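Local atomic coordinates of UDP-N-Acetylenolpyruvylglucosamine Reductase (Thermus caldophilus, PDB entry 2GQT), a protein that uses a bound FAD and, probably, NADPH to reduce UDP-N-acetylenolpyruvylglucosamine to UDP-N-acetylmuramate, a step in building the peptidoglycan of the bacterial cell wall. Residues Glu7-Leu11 / Lys12-Thr16; Lys174-Ile177 / Leu178-Met181. One frame throughout, in Å; residues are numbered along the deposited sequence.

Interaction 1: residues Glu7-Leu11 / Lys12-Thr16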
loop_
_atom_site.group_PDB
_atom_site.type_symbol
_atom_site.label_atom_id
_atom_site.label_comp_id
_atom_site.label_asym_id
_atom_site.label_seq_id
_atom_site.Cartn_x
_atom_site.Cartn_y
_atom_site.Cartn_z
ATOM N N GLU A 7 11.275 -15.607 10.855
ATOM C CA GLU A 7 10.826 -16.856 10.266
ATOM C C GLU A 7 10.777 -16.821 8.748
ATOM O O GLU A 7 10.538 -15.772 8.136
ATOM C CB GLU A 7 9.489 -17.328 10.875
ATOM C CG GLU A 7 8.223 -16.854 10.213
ATOM C CD GLU A 7 7.016 -17.712 10.591
ATOM O OE1 GLU A 7 5.896 -17.170 10.632
ATOM O OE2 GLU A 7 7.180 -18.928 10.832
ATOM N N ARG A 8 11.006 -17.991 8.162
ATOM C CA ARG A 8 10.896 -18.204 6.728
ATOM C C ARG A 8 9.436 -18.277 6.344
ATOM O O ARG A 8 8.689 -19.083 6.895
ATOM C CB ARG A 8 11.556 -19.531 6.347
ATOM C CG ARG A 8 13.014 -19.683 6.764
ATOM C CD ARG A 8 13.928 -18.773 5.972
ATOM N NE ARG A 8 13.867 -19.037 4.534
ATOM C CZ ARG A 8 14.567 -18.374 3.617
ATOM N NH1 ARG A 8 15.392 -17.403 3.982
ATOM N NH2 ARG A 8 14.442 -18.686 2.331
ATOM N N VAL A 9 9.023 -17.436 5.397
ATOM C CA VAL A 9 7.638 -17.426 4.929
ATOM C C VAL A 9 7.603 -17.457 3.403
ATOM O O VAL A 9 8.635 -17.314 2.754
ATOM C CB VAL A 9 6.856 -16.185 5.450
ATOM C CG1 VAL A 9 6.920 -16.105 6.968
ATOM C CG2 VAL A 9 7.379 -14.887 4.813
ATOM N N LEU A 10 6.413 -17.650 2.844
ATOM C CA LEU A 10 6.178 -17.404 1.424
ATOM C C LEU A 10 5.407 -16.095 1.317
ATOM O O LEU A 10 4.349 -15.946 1.933
ATOM C CB LEU A 10 5.375 -18.544 0.800
ATOM C CG LEU A 10 6.081 -19.906 0.744
ATOM C CD1 LEU A 10 5.126 -20.983 0.262
ATOM C CD2 LEU A 10 7.331 -19.855 -0.138
ATOM N N LEU A 11 5.926 -15.146 0.540
ATOM C CA LEU A 11 5.292 -13.828 0.463
ATOM C C LEU A 11 3.918 -13.830 -0.216
ATOM O O LEU A 11 3.164 -12.861 -0.078
ATOM C CB LEU A 11 6.242 -12.775 -0.121
ATOM C CG LEU A 11 7.387 -12.352 0.814
ATOM C CD1 LEU A 11 8.389 -11.435 0.117
ATOM C CD2 LEU A 11 6.878 -11.697 2.102
ATOM N N LYS A 12 3.565 -14.928 -0.887
ATOM C CA LYS A 12 2.206 -15.123 -1.389
ATOM C C LYS A 12 1.172 -14.991 -0.272
ATOM O O LYS A 12 0.031 -14.599 -0.522
ATOM C CB LYS A 12 2.051 -16.485 -2.081
ATOM C CG LYS A 12 2.042 -17.703 -1.134
ATOM C CD LYS A 12 1.759 -19.031 -1.860
ATOM C CE LYS A 12 1.629 -20.215 -0.888
ATOM N NZ LYS A 12 0.370 -20.206 -0.082
ATOM N N ASP A 13 1.572 -15.322 0.956
ATOM C CA ASP A 13 0.665 -15.270 2.090
ATOM C C ASP A 13 0.566 -13.877 2.716
ATOM O O ASP A 13 -0.262 -13.672 3.602
ATOM C CB ASP A 13 1.083 -16.298 3.154
ATOM C CG ASP A 13 1.006 -17.738 2.651
ATOM O OD1 ASP A 13 0.072 -18.064 1.893
ATOM O OD2 ASP A 13 1.882 -18.544 3.026
ATOM N N TYR A 14 1.389 -12.934 2.243
ATOM C CA TYR A 14 1.542 -11.601 2.851
ATOM C C TYR A 14 1.298 -10.475 1.869
ATOM O O TYR A 14 1.676 -9.332 2.124
ATOM C CB TYR A 14 2.940 -11.445 3.435
ATOM C CG TYR A 14 3.153 -12.293 4.653
ATOM C CD1 TYR A 14 3.512 -13.627 4.529
ATOM C CD2 TYR A 14 2.985 -11.767 5.932
ATOM C CE1 TYR A 14 3.698 -14.422 5.640
ATOM C CE2 TYR A 14 3.172 -12.557 7.053
ATOM C CZ TYR A 14 3.528 -13.883 6.895
ATOM O OH TYR A 14 3.721 -14.688 7.992
ATOM N N THR A 15 0.691 -10.804 0.738
ATOM C CA THR A 15 0.369 -9.813 -0.274
ATOM C C THR A 15 -1.077 -9.993 -0.664
ATOM O O THR A 15 -1.605 -11.117 -0.669
ATOM C CB THR A 15 1.279 -9.915 -1.523
ATOM O OG1 THR A 15 1.165 -11.218 -2.118
ATOM C CG2 THR A 15 2.734 -9.625 -1.169
ATOM N N THR A 16 -1.727 -8.883 -0.987
ATOM C CA THR A 16 -3.132 -8.953 -1.342
ATOM C C THR A 16 -3.325 -9.709 -2.672
ATOM O O THR A 16 -4.331 -10.399 -2.851
ATOM C CB THR A 16 -3.799 -7.562 -1.307
ATOM O OG1 THR A 16 -3.082 -6.663 -2.149
ATOM C CG2 THR A 16 -3.815 -7.006 0.116
HETATM O O HOH W 1 4.140 -18.366 4.471
#

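Interaction 2: residues Lys174-Ile177 / Leu178-Met181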
loop_
_atom_site.group_PDB
_atom_site.type_symbol
_atom_site.label_atom_id
_atom_site.label_comp_id
_atom_site.label_asym_id
_atom_site.label_seq_id
_atom_site.Cartn_x
_atom_site.Cartn_y
_atom_site.Cartn_z
ATOM N N LYS A 174 -19.994 13.700 13.009
ATOM C CA LYS A 174 -19.804 12.321 12.573
ATOM C C LYS A 174 -20.648 12.005 11.339
ATOM O O LYS A 174 -20.158 11.386 10.393
ATOM C CB LYS A 174 -20.087 11.330 13.717
ATOM C CG LYS A 174 -19.941 9.862 13.333
ATOM C CD LYS A 174 -20.054 8.919 14.529
ATOM C CE LYS A 174 -20.114 7.455 14.089
ATOM N NZ LYS A 174 -18.885 7.018 13.378
ATOM N N GLU A 175 -21.903 12.443 11.334
ATOM C CA GLU A 175 -22.794 12.158 10.210
ATOM C C GLU A 175 -22.278 12.761 8.894
ATOM O O GLU A 175 -22.451 12.162 7.829
ATOM C CB GLU A 175 -24.231 12.601 10.512
ATOM C CG GLU A 175 -24.417 14.110 10.676
ATOM C CD GLU A 175 -24.614 14.834 9.351
ATOM O OE1 GLU A 175 -25.309 14.283 8.469
ATOM O OE2 GLU A 175 -24.074 15.950 9.191
ATOM N N GLU A 176 -21.644 13.932 8.972
ATOM C CA GLU A 176 -21.070 14.593 7.795
ATOM C C GLU A 176 -19.872 13.798 7.269
ATOM O O GLU A 176 -19.746 13.582 6.064
ATOM C CB GLU A 176 -20.635 16.030 8.102
ATOM C CG GLU A 176 -20.101 16.771 6.860
ATOM C CD GLU A 176 -19.661 18.209 7.120
ATOM O OE1 GLU A 176 -19.737 18.679 8.269
ATOM O OE2 GLU A 176 -19.232 18.875 6.152
ATOM N N ILE A 177 -18.991 13.386 8.177
ATOM C CA ILE A 177 -17.838 12.562 7.826
ATOM C C ILE A 177 -18.311 11.296 7.108
ATOM O O ILE A 177 -17.770 10.917 6.058
ATOM C CB ILE A 177 -17.005 12.232 9.074
ATOM C CG1 ILE A 177 -16.429 13.519 9.669
ATOM C CG2 ILE A 177 -15.883 11.266 8.726
ATOM C CD1 ILE A 177 -15.826 13.358 11.041
ATOM N N LEU A 178 -19.353 10.666 7.651
ATOM C CA LEU A 178 -19.897 9.442 7.065
ATOM C C LEU A 178 -20.541 9.673 5.699
ATOM O O LEU A 178 -20.448 8.815 4.813
ATOM C CB LEU A 178 -20.855 8.748 8.043
ATOM C CG LEU A 178 -20.233 7.900 9.169
ATOM C CD1 LEU A 178 -19.397 6.733 8.644
ATOM C CD2 LEU A 178 -19.412 8.688 10.153
ATOM N N ARG A 179 -21.159 10.838 5.507
ATOM C CA ARG A 179 -21.684 11.200 4.195
ATOM C C ARG A 179 -20.563 11.354 3.156
ATOM O O ARG A 179 -20.704 10.913 2.009
ATOM C CB ARG A 179 -22.568 12.454 4.283
ATOM C CG ARG A 179 -23.957 12.169 4.855
ATOM C CD ARG A 179 -24.898 13.376 4.837
ATOM N NE ARG A 179 -24.502 14.416 5.789
ATOM C CZ ARG A 179 -24.062 15.628 5.455
ATOM N NH1 ARG A 179 -23.946 15.986 4.182
ATOM N NH2 ARG A 179 -23.736 16.489 6.405
ATOM N N ARG A 180 -19.451 11.967 3.559
ATOM C CA ARG A 180 -18.287 12.114 2.668
ATOM C C ARG A 180 -17.709 10.750 2.285
ATOM O O ARG A 180 -17.386 10.496 1.116
ATOM C CB ARG A 180 -17.212 13.000 3.306
ATOM C CG ARG A 180 -17.613 14.464 3.316
ATOM C CD ARG A 180 -17.143 15.194 4.562
ATOM N NE ARG A 180 -15.752 15.629 4.483
ATOM C CZ ARG A 180 -15.349 16.807 4.004
ATOM N NH1 ARG A 180 -16.226 17.682 3.531
ATOM N NH2 ARG A 180 -14.058 17.109 3.990
ATOM N N MET A 181 -17.619 9.873 3.276
ATOM C CA MET A 181 -17.145 8.510 3.073
ATOM C C MET A 181 -18.077 7.731 2.143
ATOM O O MET A 181 -17.617 6.950 1.312
ATOM C CB MET A 181 -17.017 7.814 4.423
ATOM C CG MET A 181 -15.849 8.320 5.235
ATOM S SD MET A 181 -15.933 7.881 6.975
ATOM C CE MET A 181 -15.822 6.091 6.909
#

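Interaction 1: residues Glu7-Leu11 / Lys12-Thr16
A single 3-10 turn ends strand 5-10, an edge strand of the mixed sheet it forms with 22-28, folding Y14 back against V9. Two i to i+3 bonds make the turn: D13 N to L10 O at 3.0 Å, then Y14 N to L11 O at 2.9 Å. With CG anti to the carbonyl carbon (chi1 -70°), the Y14 side chain crosses that of V9 at about a right angle. V9 CB meets Y14 CE1 at 3.6 Å, V9 CG1 sits as near the phenol OH, and L10 O comes to the ring edge; a branched valine offers the ring a broad apolar patch. An alanine in place of Y14 would probably leave V9 CB and CG1 without their aromatic neighbour and open a gap beside L25 and L45, which the ring also touches. L11 suits the buried side, packing on A23 and V53. Outside, the L10 and K12 chains run side by side, and K12 bends at its end so that NZ forms a salt bridge with D13 OD1 at 2.9 Å. The other carboxylate oxygen, D13 OD2, accepts a 2.7 Å hydrogen bond from a water that in turn accepts one from L10 N at 2.9 Å.

Interaction 2: residues Lys174-Ile177 / Leu178-Met181
R179 reaches back one helical turn to E175, and its side chain can be followed atom by atom. CB lies against the carbonyl oxygens of E175 and E176, and CG comes to 3.3 Å from E175 O, the atom that also accepts the backbone hydrogen bond from R179 N. CD then passes E175 OE1, and a bend at chi3 (-70°) turns the guanidinium onto the carboxylate. Its grip is side-on and two-pronged: NE donates to OE1 of E175 at 2.8 Å, while NH2 donates to OE2 of E175 at 2.9 Å in a nearly straight bond (173°). Both oxygens are met on their syn sides, and the two flat groups are only 22° from coplanar, so neither can turn readily without giving up a bond. NH2 also rests 3.6 Å from CB of E176. This is an i to i+4 salt bridge in the first turns of helix 174-187, where long, flexible Glu and Arg can span one turn on the exposed side. E176 and R180 repeat the spacing without the bond: their planes stand almost perpendicular and E176 OE2 stays 4.2 Å from R180 NH1, while R180 NE forms its salt bridge with E100. The inward side is apolar. I177 and M181 run side by side, CG2 of I177 lying 3.8 Å from SD of M181, and both side chains pack on A92 of helix 84-93; unbranched, flexible methionine fits itself along the isoleucine methyl.

Interactions 1 and 2 are both local and partly buried, but they lie on opposite sides of the chain's centre, about 36 Å apart between their own centres, and share no element. In 7-16 a sheet edge runs out into a turn, whereas 174-181 stays within one helix; neither lies at an active-site residue, although 7-16 ends at T16, which touches the FAD. Each turns an apolar side inward, L11 towards the neighbouring strands in one and I177 with M181 towards helix 84-93 in the other, and each carries charge outside. In interaction 1 the salt bridge joins adjacent residues, whereas helical periodicity in interaction 2 sets opposite charges four residues apart.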